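PDB 3E13: putative iron-uptake ABC transport system,periplasmic iron-binding protein from Campylobacter jejuni, which binds ferric iron and probably carries it through the periplasm to an ABC transporter for uptake into the cell. Local coordinates for residues S74-K79 with A249-M254; F16-K21 with E255-P260; K94-I99 with I296-I301; S62-A67 with I233-I238. One frame throughout, in Å; residues are numbered along the deposited sequence.

Contacts 1 and 2 share helix 247-257. Contact 1 sets it against the buried Val76 of a loop, with a water bridge between Lys251 and Ser77; contact 2 sets its C-terminal end against helix 14-26 and is only partly buried. The two touch through Ser78 and Glu255. Contacts 3 and 4 lie deeper, their centres 7 Å apart, and reach the antiparallel neighbours 97-109 and 233-241 of one sheet. Contact 4 is a wholly buried aliphatic seat of helix 61-69 on strand 233-241, whereas contact 3 brings an indole edge to a short helix late in the chain. Across all four contacts the touching is mainly apolar, and the polar bonds around them hold single segments in shape or tie them to neighbouring parts of the fold.

Contact 1: S74-K79 with A249-M254; sequences SPVSSK and AAKKFM
Val76 splits its two methyls between neighbouring turns of helix 247-257, one of the helices packed on the sheet of this periplasmic binding protein fold. CG1 lies 3.9 Å from Lys251 CG, alongside the aliphatic stem, the two side chains sliding past each other in opposite directions. CG2 meets the end of Met254 tip to tip, 4.0 Å from its CE and as far from its SD. A bend about the CG-SD bond of Met254 (chi3 77°) turns that terminal methyl toward the valine. The CG1 methyl stands anti to the valine's own backbone N (chi1 173°), which leaves CG2 beside that N and directed at the methionine. Lys251 runs extended past the valine to a water that accepts from both segments, 3.2 Å from Lys251 NZ and 3.0 Å from Ser77 N.

Further out, the loop is tied down on its other flanks. The backbone of Val76 pairs with Lys94, and its side chain also rests on Met240 of strand 233-241. Two residues on, Ser78 is the N-cap of helix 79-84: its OG bonds Leu81 N and also Glu255 OE2 of helix 247-257.

Contact 2: F16-K21 with E255-P260; sequences FEIIKK and EFMLSP
Two helices of the lobe that supplies His11 and Tyr12 to the iron meet here, Ile18 and Lys21 of helix 14-26 facing Phe256 and Met257 at the C-terminal end of helix 247-257. The Phe256 ring enters with its edge: CE2 comes 3.6 Å from Ile18 O, near the ring plane, and CZ is 4.0 Å from Lys21 CB, also in plane. Phe256 CG is anti to the backbone N (chi1 -176°), which swings the ring out toward the facing helix. Beside it Met257 SD sits 3.7 Å from Ile18 CG2, the two side chains crossing at about a right angle.

Lys21 contributes its base to the ring; its chain then bends away, and NZ forms a salt bridge with Glu261. Close by, Phe256 O is gripped twice by Ser259, from its N at 3.0 Å and from its OG at 2.7 Å, the hydroxyl lying in the carbonyl plane on a lone pair. That fixes the turn leading into helix 260-268, whose Ile262 covers both Ile18 and Phe256. Helices lying against one another outside a central sheet in this way are usual in the alpha/beta lobes of periplasmic binding proteins.

Contact 3: K94-I99 with I296-I301; sequences KEWFAI and IPVSKI
The backbones stay well apart, with Trp96 CA and Ser299 CA, the closest such pair, separated by 10.2 Å, so the indole of Trp96 has to span the gap from an extended residue just ahead of strand 97-109 to the first turn of helix 298-302. It does so with CZ2 and CH2 of its six-membered ring. CZ2 lies 4.0 Å from Ser299 CB, which sits at the ring edge close to its plane, while CH2 is 4.2 Å from Val298 CG2, reached obliquely. Trp96 CG stands between the backbone N and the carbonyl carbon (chi1 56°), and from there the long ring system projects toward the helix. Ser299 presents its CB to the indole rather than its hydroxyl, whose OG is 5.2 Å from Trp96 CZ2.

Pro297 takes the N-cap position, and its O receives weak bonds from Lys300 N and Ile301 N. Ile301, one turn on from Val298, packs on Ala149 and Ser150 of helix 142-155, the helix that carries the iron ligand Tyr143. The indole also touches Ile61, Leu64 and Thr65 of helix 61-69 and Ile235 of strand 233-241. Past Trp96 the chain joins the sheet, where Phe97 pairs through its backbone with Ile238. The contact thus links a helix late in the chain to the start of strand 97-109, one of the long antiparallel strands that, as in related ferric-binding proteins, probably form the hinge between the two lobes.

Contact 4: S62-A67 with I233-I238; sequences SNLTEA and INISGI
Ser62 O takes two bonds within helix 61-69, from Glu66 N and from Thr65 OG1, each at 2.8 Å, in the turn that points Leu64 at Gly237 and Ile235 of strand 233-241. The hydroxyl approaches tilted 25° from the carbonyl plane, the threonine folding it back onto its own helix. Nearby, Asn63 ND2 reaches Glu66 OE2 at 3.0 Å, with the acceptor in the amide plane.

Leu64 carries the contact across. Its CD1 lies 3.8 Å from Gly237 CA, pressed against a backbone that bears no side chain at this point, and its CD2 is 4.0 Å from Ile238 N. Ile235 adds the end of its side chain: with CG1 between the backbone N and the carbonyl carbon (chi1 60°), CD1 ends 4.2 Å from Leu64 CD1. The axes of 62-67 and 233-238 approach to 8.9 Å, their directions 39° apart, and all the touching residues are buried.

Asn234 ties the strand to the beginning of the helix: OD1 accepts from Ile61 N as well as from Ile235 N, and ND2 gives to Asp60. On the other strand face, Ser236 OG bonds Arg10 and Thr58. Ile235 has its side chain about 11 Å from the bound ferric ion, in a strand paired antiparallel with 97-109, a pairing consistent with the two-stranded hinge of ferric-binding proteins of this fold.

Contact 1: S74-K79 with A249-M254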
# COMPACT_ATOMS: atom_id res chain seq x y z
N SER A 74 19.54 5.81 4.28
CA SER A 74 20.42 6.95 4.31
C SER A 74 19.64 8.17 3.84
O SER A 74 18.83 8.05 2.93
CB SER A 74 21.52 6.69 3.31
OG SER A 74 22.71 7.21 3.76
N PRO A 75 19.88 9.32 4.45
CA PRO A 75 19.10 10.51 4.07
C PRO A 75 19.48 11.05 2.72
O PRO A 75 20.64 11.03 2.32
CB PRO A 75 19.41 11.51 5.18
CG PRO A 75 20.75 11.10 5.72
CD PRO A 75 20.84 9.62 5.52
N VAL A 76 18.45 11.60 2.02
CA VAL A 76 18.59 12.24 0.74
C VAL A 76 17.99 13.61 0.83
O VAL A 76 16.85 13.75 1.21
CB VAL A 76 17.93 11.42 -0.40
CG1 VAL A 76 17.91 12.15 -1.74
CG2 VAL A 76 18.64 10.08 -0.56
N SER A 77 18.80 14.63 0.52
CA SER A 77 18.34 16.04 0.52
C SER A 77 18.23 16.48 -0.93
O SER A 77 19.24 16.82 -1.57
CB SER A 77 19.28 16.98 1.29
OG SER A 77 18.74 18.30 1.33
N SER A 78 16.99 16.50 -1.46
CA SER A 78 16.72 16.76 -2.87
C SER A 78 15.72 17.89 -2.95
O SER A 78 14.57 17.80 -2.42
CB SER A 78 16.08 15.52 -3.48
OG SER A 78 15.47 15.84 -4.72
N LYS A 79 16.09 18.97 -3.62
CA LYS A 79 15.11 20.03 -3.84
C LYS A 79 13.91 19.57 -4.65
O LYS A 79 12.77 20.07 -4.47
CB LYS A 79 15.72 21.24 -4.52
CG LYS A 79 16.66 22.08 -3.68
CD LYS A 79 17.16 23.28 -4.43
CE LYS A 79 17.90 24.26 -3.55
NZ LYS A 79 18.36 25.47 -4.37
N ALA A 249 23.05 7.63 -8.88
CA ALA A 249 22.01 6.94 -9.62
C ALA A 249 20.77 6.75 -8.74
O ALA A 249 19.66 6.87 -9.21
CB ALA A 249 22.54 5.59 -10.09
N ALA A 250 20.95 6.47 -7.46
CA ALA A 250 19.86 6.25 -6.56
C ALA A 250 19.00 7.52 -6.44
O ALA A 250 17.79 7.45 -6.55
CB ALA A 250 20.37 5.80 -5.22
N LYS A 251 19.66 8.64 -6.27
CA LYS A 251 19.00 9.93 -6.12
C LYS A 251 18.30 10.29 -7.41
O LYS A 251 17.15 10.78 -7.38
CB LYS A 251 19.99 11.01 -5.64
CG LYS A 251 20.53 10.72 -4.26
CD LYS A 251 21.54 11.72 -3.76
CE LYS A 251 22.27 11.17 -2.56
NZ LYS A 251 23.43 12.12 -2.18
N LYS A 252 18.93 10.00 -8.55
CA LYS A 252 18.33 10.25 -9.86
C LYS A 252 17.05 9.43 -10.03
O LYS A 252 16.02 9.94 -10.53
CB LYS A 252 19.33 9.91 -10.97
CG LYS A 252 20.35 11.00 -11.23
CD LYS A 252 21.25 10.60 -12.43
CE LYS A 252 22.10 11.78 -12.90
NZ LYS A 252 22.67 12.53 -11.68
N PHE A 253 17.11 8.19 -9.59
CA PHE A 253 15.96 7.31 -9.68
C PHE A 253 14.81 7.80 -8.80
O PHE A 253 13.65 7.76 -9.24
CB PHE A 253 16.32 5.83 -9.35
CG PHE A 253 15.21 4.91 -9.63
CD1 PHE A 253 14.98 4.44 -10.90
CD2 PHE A 253 14.33 4.55 -8.62
CE1 PHE A 253 13.88 3.61 -11.18
CE2 PHE A 253 13.25 3.73 -8.89
CZ PHE A 253 13.04 3.27 -10.16
N MET A 254 15.12 8.21 -7.57
CA MET A 254 14.11 8.69 -6.63
C MET A 254 13.40 9.93 -7.26
O MET A 254 12.17 9.99 -7.28
CB MET A 254 14.79 9.01 -5.30
CG MET A 254 15.24 7.76 -4.56
SD MET A 254 16.33 8.09 -3.20
CE MET A 254 15.18 8.67 -1.98
O HOH W 1 21.54 13.97 -0.43

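Contact 2: F16-K21 with E255-P260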
# COMPACT_ATOMS: atom_id res chain seq x y z
N PHE A 16 7.82 -2.22 -14.52
CA PHE A 16 8.80 -2.63 -15.56
C PHE A 16 8.94 -1.57 -16.62
O PHE A 16 10.08 -1.25 -17.04
CB PHE A 16 8.42 -3.94 -16.20
CG PHE A 16 8.41 -5.12 -15.26
CD1 PHE A 16 7.37 -6.06 -15.32
CD2 PHE A 16 9.44 -5.33 -14.36
CE1 PHE A 16 7.35 -7.17 -14.47
CE2 PHE A 16 9.43 -6.45 -13.49
CZ PHE A 16 8.39 -7.36 -13.56
N GLU A 17 7.82 -0.98 -17.03
CA GLU A 17 7.82 0.11 -18.00
C GLU A 17 8.60 1.31 -17.44
O GLU A 17 9.38 1.98 -18.17
CB GLU A 17 6.39 0.56 -18.39
CG GLU A 17 6.38 1.89 -19.18
CD GLU A 17 5.03 2.43 -19.70
OE1 GLU A 17 3.97 2.14 -19.13
OE2 GLU A 17 5.06 3.20 -20.70
N ILE A 18 8.34 1.64 -16.17
CA ILE A 18 8.99 2.79 -15.54
C ILE A 18 10.49 2.60 -15.51
O ILE A 18 11.24 3.51 -15.80
CB ILE A 18 8.39 3.02 -14.10
CG1 ILE A 18 6.91 3.43 -14.25
CG2 ILE A 18 9.26 3.94 -13.29
CD1 ILE A 18 6.16 3.53 -12.96
N ILE A 19 10.93 1.39 -15.20
CA ILE A 19 12.33 1.12 -15.08
C ILE A 19 12.99 1.23 -16.46
O ILE A 19 14.06 1.80 -16.58
CB ILE A 19 12.55 -0.24 -14.39
CG1 ILE A 19 12.26 -0.09 -12.86
CG2 ILE A 19 13.96 -0.75 -14.67
CD1 ILE A 19 11.99 -1.41 -12.17
N LYS A 20 12.34 0.71 -17.49
CA LYS A 20 12.85 0.80 -18.86
C LYS A 20 13.00 2.23 -19.27
O LYS A 20 14.04 2.63 -19.84
CB LYS A 20 11.89 0.11 -19.82
CG LYS A 20 12.05 -1.38 -19.91
CD LYS A 20 11.41 -1.88 -21.23
CE LYS A 20 10.46 -3.05 -21.00
NZ LYS A 20 10.13 -3.70 -22.29
N LYS A 21 12.03 3.05 -18.91
CA LYS A 21 12.14 4.46 -19.21
C LYS A 21 13.32 5.11 -18.50
O LYS A 21 13.97 5.96 -19.10
CB LYS A 21 10.85 5.18 -18.91
CG LYS A 21 9.78 4.82 -19.90
CD LYS A 21 8.48 5.41 -19.51
CE LYS A 21 8.18 6.60 -20.29
NZ LYS A 21 8.05 6.34 -21.80
N GLU A 255 14.20 10.84 -7.83
CA GLU A 255 13.63 12.03 -8.47
C GLU A 255 12.80 11.65 -9.69
O GLU A 255 11.72 12.22 -9.91
CB GLU A 255 14.72 13.04 -8.80
CG GLU A 255 15.35 13.64 -7.56
CD GLU A 255 16.47 14.61 -7.81
OE1 GLU A 255 16.91 14.79 -9.01
OE2 GLU A 255 16.90 15.27 -6.84
N PHE A 256 13.28 10.69 -10.46
CA PHE A 256 12.58 10.23 -11.65
C PHE A 256 11.18 9.69 -11.28
O PHE A 256 10.20 9.90 -12.00
CB PHE A 256 13.44 9.16 -12.32
CG PHE A 256 12.91 8.65 -13.62
CD1 PHE A 256 12.96 9.44 -14.76
CD2 PHE A 256 12.37 7.37 -13.72
CE1 PHE A 256 12.50 8.96 -16.00
CE2 PHE A 256 11.89 6.90 -14.97
CZ PHE A 256 11.96 7.72 -16.08
N MET A 257 11.06 9.04 -10.13
CA MET A 257 9.76 8.50 -9.70
C MET A 257 8.74 9.61 -9.42
O MET A 257 7.54 9.34 -9.50
CB MET A 257 9.90 7.65 -8.46
CG MET A 257 10.63 6.30 -8.66
SD MET A 257 10.01 5.32 -9.99
CE MET A 257 8.36 5.08 -9.45
N LEU A 258 9.18 10.83 -9.15
CA LEU A 258 8.27 11.97 -8.95
C LEU A 258 8.15 12.84 -10.17
O LEU A 258 7.55 13.92 -10.10
CB LEU A 258 8.68 12.78 -7.70
CG LEU A 258 8.08 12.38 -6.36
CD1 LEU A 258 6.59 12.65 -6.31
CD2 LEU A 258 8.42 10.93 -6.05
N SER A 259 8.74 12.42 -11.29
CA SER A 259 8.65 13.22 -12.53
C SER A 259 7.24 13.16 -13.11
O SER A 259 6.48 12.26 -12.83
CB SER A 259 9.67 12.74 -13.55
OG SER A 259 9.42 11.45 -14.03
N PRO A 260 6.86 14.18 -13.88
CA PRO A 260 5.52 14.23 -14.48
C PRO A 260 5.09 13.00 -15.22
O PRO A 260 3.97 12.51 -14.96
CB PRO A 260 5.61 15.45 -15.39
CG PRO A 260 6.64 16.33 -14.72
CD PRO A 260 7.66 15.39 -14.15

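Contact 3: K94-I99 with I296-I301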
# COMPACT_ATOMS: atom_id res chain seq x y z
N LYS A 94 14.36 12.64 6.23
CA LYS A 94 14.76 12.54 4.83
C LYS A 94 15.24 11.14 4.41
O LYS A 94 15.97 11.02 3.45
CB LYS A 94 15.83 13.57 4.49
CG LYS A 94 15.41 15.01 4.77
CD LYS A 94 16.51 15.93 4.31
CE LYS A 94 16.52 17.26 5.03
NZ LYS A 94 17.83 17.92 4.68
N GLU A 95 14.76 10.11 5.08
CA GLU A 95 15.17 8.74 4.74
C GLU A 95 14.15 7.98 3.91
O GLU A 95 14.50 6.93 3.38
CB GLU A 95 15.61 7.94 5.98
CG GLU A 95 16.77 8.61 6.68
CD GLU A 95 17.45 7.74 7.73
OE1 GLU A 95 18.33 8.29 8.44
OE2 GLU A 95 17.15 6.53 7.79
N TRP A 96 12.92 8.46 3.79
CA TRP A 96 11.91 7.76 2.99
C TRP A 96 10.97 8.81 2.40
O TRP A 96 10.81 9.85 2.98
CB TRP A 96 11.11 6.69 3.75
CG TRP A 96 10.42 7.15 4.97
CD1 TRP A 96 10.84 6.98 6.23
CD2 TRP A 96 9.17 7.87 5.05
NE1 TRP A 96 9.96 7.55 7.11
CE2 TRP A 96 8.92 8.11 6.41
CE3 TRP A 96 8.24 8.32 4.11
CZ2 TRP A 96 7.80 8.81 6.86
CZ3 TRP A 96 7.12 9.00 4.56
CH2 TRP A 96 6.91 9.24 5.91
N PHE A 97 10.39 8.46 1.26
CA PHE A 97 9.63 9.45 0.44
C PHE A 97 8.49 8.72 -0.27
O PHE A 97 8.71 7.66 -0.88
CB PHE A 97 10.53 10.03 -0.62
CG PHE A 97 11.70 10.77 -0.05
CD1 PHE A 97 12.87 10.06 0.24
CD2 PHE A 97 11.65 12.13 0.18
CE1 PHE A 97 13.97 10.71 0.84
CE2 PHE A 97 12.80 12.79 0.71
CZ PHE A 97 13.93 12.05 1.07
N ALA A 98 7.27 9.25 -0.23
CA ALA A 98 6.16 8.58 -0.90
C ALA A 98 6.28 8.80 -2.41
O ALA A 98 6.67 9.93 -2.86
CB ALA A 98 4.83 9.13 -0.44
N ILE A 99 5.91 7.80 -3.18
CA ILE A 99 5.78 7.90 -4.64
C ILE A 99 4.31 7.85 -5.09
O ILE A 99 3.99 8.33 -6.18
CB ILE A 99 6.63 6.88 -5.40
CG1 ILE A 99 6.23 5.44 -5.09
CG2 ILE A 99 8.07 7.09 -5.06
CD1 ILE A 99 6.81 4.44 -6.09
N ILE A 296 -4.42 11.75 9.65
CA ILE A 296 -3.28 11.37 10.47
C ILE A 296 -2.02 11.28 9.60
O ILE A 296 -2.07 10.77 8.47
CB ILE A 296 -3.58 10.04 11.19
CG1 ILE A 296 -2.50 9.78 12.27
CG2 ILE A 296 -3.60 8.89 10.22
CD1 ILE A 296 -2.89 8.60 13.15
N PRO A 297 -0.87 11.75 10.10
CA PRO A 297 0.35 11.55 9.35
C PRO A 297 0.67 10.08 9.25
O PRO A 297 0.56 9.36 10.24
CB PRO A 297 1.39 12.28 10.18
CG PRO A 297 0.62 13.27 10.89
CD PRO A 297 -0.64 12.56 11.30
N VAL A 298 1.10 9.64 8.08
CA VAL A 298 1.42 8.21 7.89
C VAL A 298 2.57 7.81 8.78
O VAL A 298 2.63 6.65 9.23
CB VAL A 298 1.65 7.85 6.40
CG1 VAL A 298 0.36 7.95 5.62
CG2 VAL A 298 2.71 8.68 5.76
N SER A 299 3.50 8.74 9.06
CA SER A 299 4.57 8.44 10.02
C SER A 299 4.05 8.06 11.43
O SER A 299 4.62 7.16 12.08
CB SER A 299 5.56 9.61 10.11
OG SER A 299 4.94 10.75 10.68
N LYS A 300 3.00 8.71 11.88
CA LYS A 300 2.38 8.42 13.18
C LYS A 300 1.71 7.04 13.20
O LYS A 300 1.82 6.31 14.19
CB LYS A 300 1.35 9.49 13.53
CG LYS A 300 0.73 9.25 14.91
CD LYS A 300 -0.24 10.32 15.36
CE LYS A 300 -0.81 10.02 16.76
NZ LYS A 300 -1.80 8.82 16.89
N ILE A 301 1.05 6.66 12.12
CA ILE A 301 0.52 5.29 11.98
C ILE A 301 1.63 4.29 12.23
O ILE A 301 1.51 3.38 13.04
CB ILE A 301 -0.07 5.05 10.59
CG1 ILE A 301 -1.29 5.95 10.37
CG2 ILE A 301 -0.48 3.58 10.44
CD1 ILE A 301 -1.78 5.93 8.90

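Contact 4: S62-A67 with I233-I238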
# COMPACT_ATOMS: atom_id res chain seq x y z
N SER A 62 4.86 1.48 6.67
CA SER A 62 5.48 0.89 7.86
C SER A 62 6.75 0.13 7.53
O SER A 62 7.71 0.17 8.29
CB SER A 62 4.48 0.02 8.65
OG SER A 62 3.34 0.80 9.04
N ASN A 63 6.80 -0.48 6.36
CA ASN A 63 8.00 -1.14 5.88
C ASN A 63 9.18 -0.16 5.73
O ASN A 63 10.30 -0.49 6.00
CB ASN A 63 7.79 -1.83 4.56
CG ASN A 63 6.83 -3.00 4.63
OD1 ASN A 63 6.16 -3.34 3.65
ND2 ASN A 63 6.82 -3.71 5.80
N LEU A 64 8.91 1.05 5.24
CA LEU A 64 9.93 2.07 5.17
C LEU A 64 10.40 2.46 6.55
O LEU A 64 11.59 2.61 6.75
CB LEU A 64 9.40 3.33 4.44
CG LEU A 64 9.16 3.05 2.97
CD1 LEU A 64 8.18 4.09 2.44
CD2 LEU A 64 10.46 3.05 2.13
N THR A 65 9.47 2.70 7.48
CA THR A 65 9.89 3.09 8.83
C THR A 65 10.62 1.95 9.54
O THR A 65 11.54 2.20 10.35
CB THR A 65 8.72 3.61 9.66
OG1 THR A 65 7.76 2.58 9.80
CG2 THR A 65 7.99 4.64 8.94
N GLU A 66 10.21 0.73 9.31
CA GLU A 66 10.93 -0.44 9.90
C GLU A 66 12.37 -0.42 9.42
O GLU A 66 13.31 -0.58 10.21
CB GLU A 66 10.32 -1.78 9.48
CG GLU A 66 9.02 -2.13 10.16
CD GLU A 66 8.37 -3.39 9.65
OE1 GLU A 66 8.01 -4.24 10.53
OE2 GLU A 66 8.21 -3.60 8.41
N ALA A 67 12.56 -0.24 8.11
CA ALA A 67 13.89 -0.18 7.55
C ALA A 67 14.71 0.97 8.11
O ALA A 67 15.87 0.83 8.48
CB ALA A 67 13.80 -0.19 6.02
N ILE A 233 -5.43 5.93 4.32
CA ILE A 233 -4.47 6.14 3.26
C ILE A 233 -3.13 5.50 3.67
O ILE A 233 -2.67 5.65 4.83
CB ILE A 233 -4.26 7.65 3.05
CG1 ILE A 233 -5.59 8.31 2.61
CG2 ILE A 233 -3.18 7.90 2.04
CD1 ILE A 233 -6.09 7.86 1.33
N ASN A 234 -2.52 4.78 2.73
CA ASN A 234 -1.17 4.26 2.86
C ASN A 234 -0.40 4.74 1.63
O ASN A 234 -1.01 5.28 0.68
CB ASN A 234 -1.21 2.72 2.96
CG ASN A 234 0.06 2.09 3.53
OD1 ASN A 234 1.11 2.74 3.70
ND2 ASN A 234 -0.03 0.80 3.87
N ILE A 235 0.92 4.68 1.67
CA ILE A 235 1.75 5.06 0.54
C ILE A 235 2.56 3.90 0.02
O ILE A 235 2.86 2.99 0.76
CB ILE A 235 2.72 6.23 0.93
CG1 ILE A 235 3.68 5.83 2.10
CG2 ILE A 235 1.86 7.48 1.21
CD1 ILE A 235 4.92 6.71 2.24
N SER A 236 2.94 3.98 -1.25
CA SER A 236 4.07 3.26 -1.75
C SER A 236 5.19 4.33 -1.67
O SER A 236 4.97 5.54 -1.84
CB SER A 236 3.87 2.77 -3.17
OG SER A 236 5.06 2.33 -3.77
N GLY A 237 6.40 3.89 -1.37
CA GLY A 237 7.47 4.84 -1.22
C GLY A 237 8.83 4.26 -1.41
O GLY A 237 8.99 3.09 -1.74
N ILE A 238 9.83 5.11 -1.21
CA ILE A 238 11.17 4.79 -1.70
C ILE A 238 12.22 5.44 -0.81
O ILE A 238 12.00 6.47 -0.19
CB ILE A 238 11.35 5.26 -3.19
CG1 ILE A 238 12.64 4.73 -3.85
CG2 ILE A 238 11.29 6.78 -3.29
CD1 ILE A 238 12.66 4.80 -5.34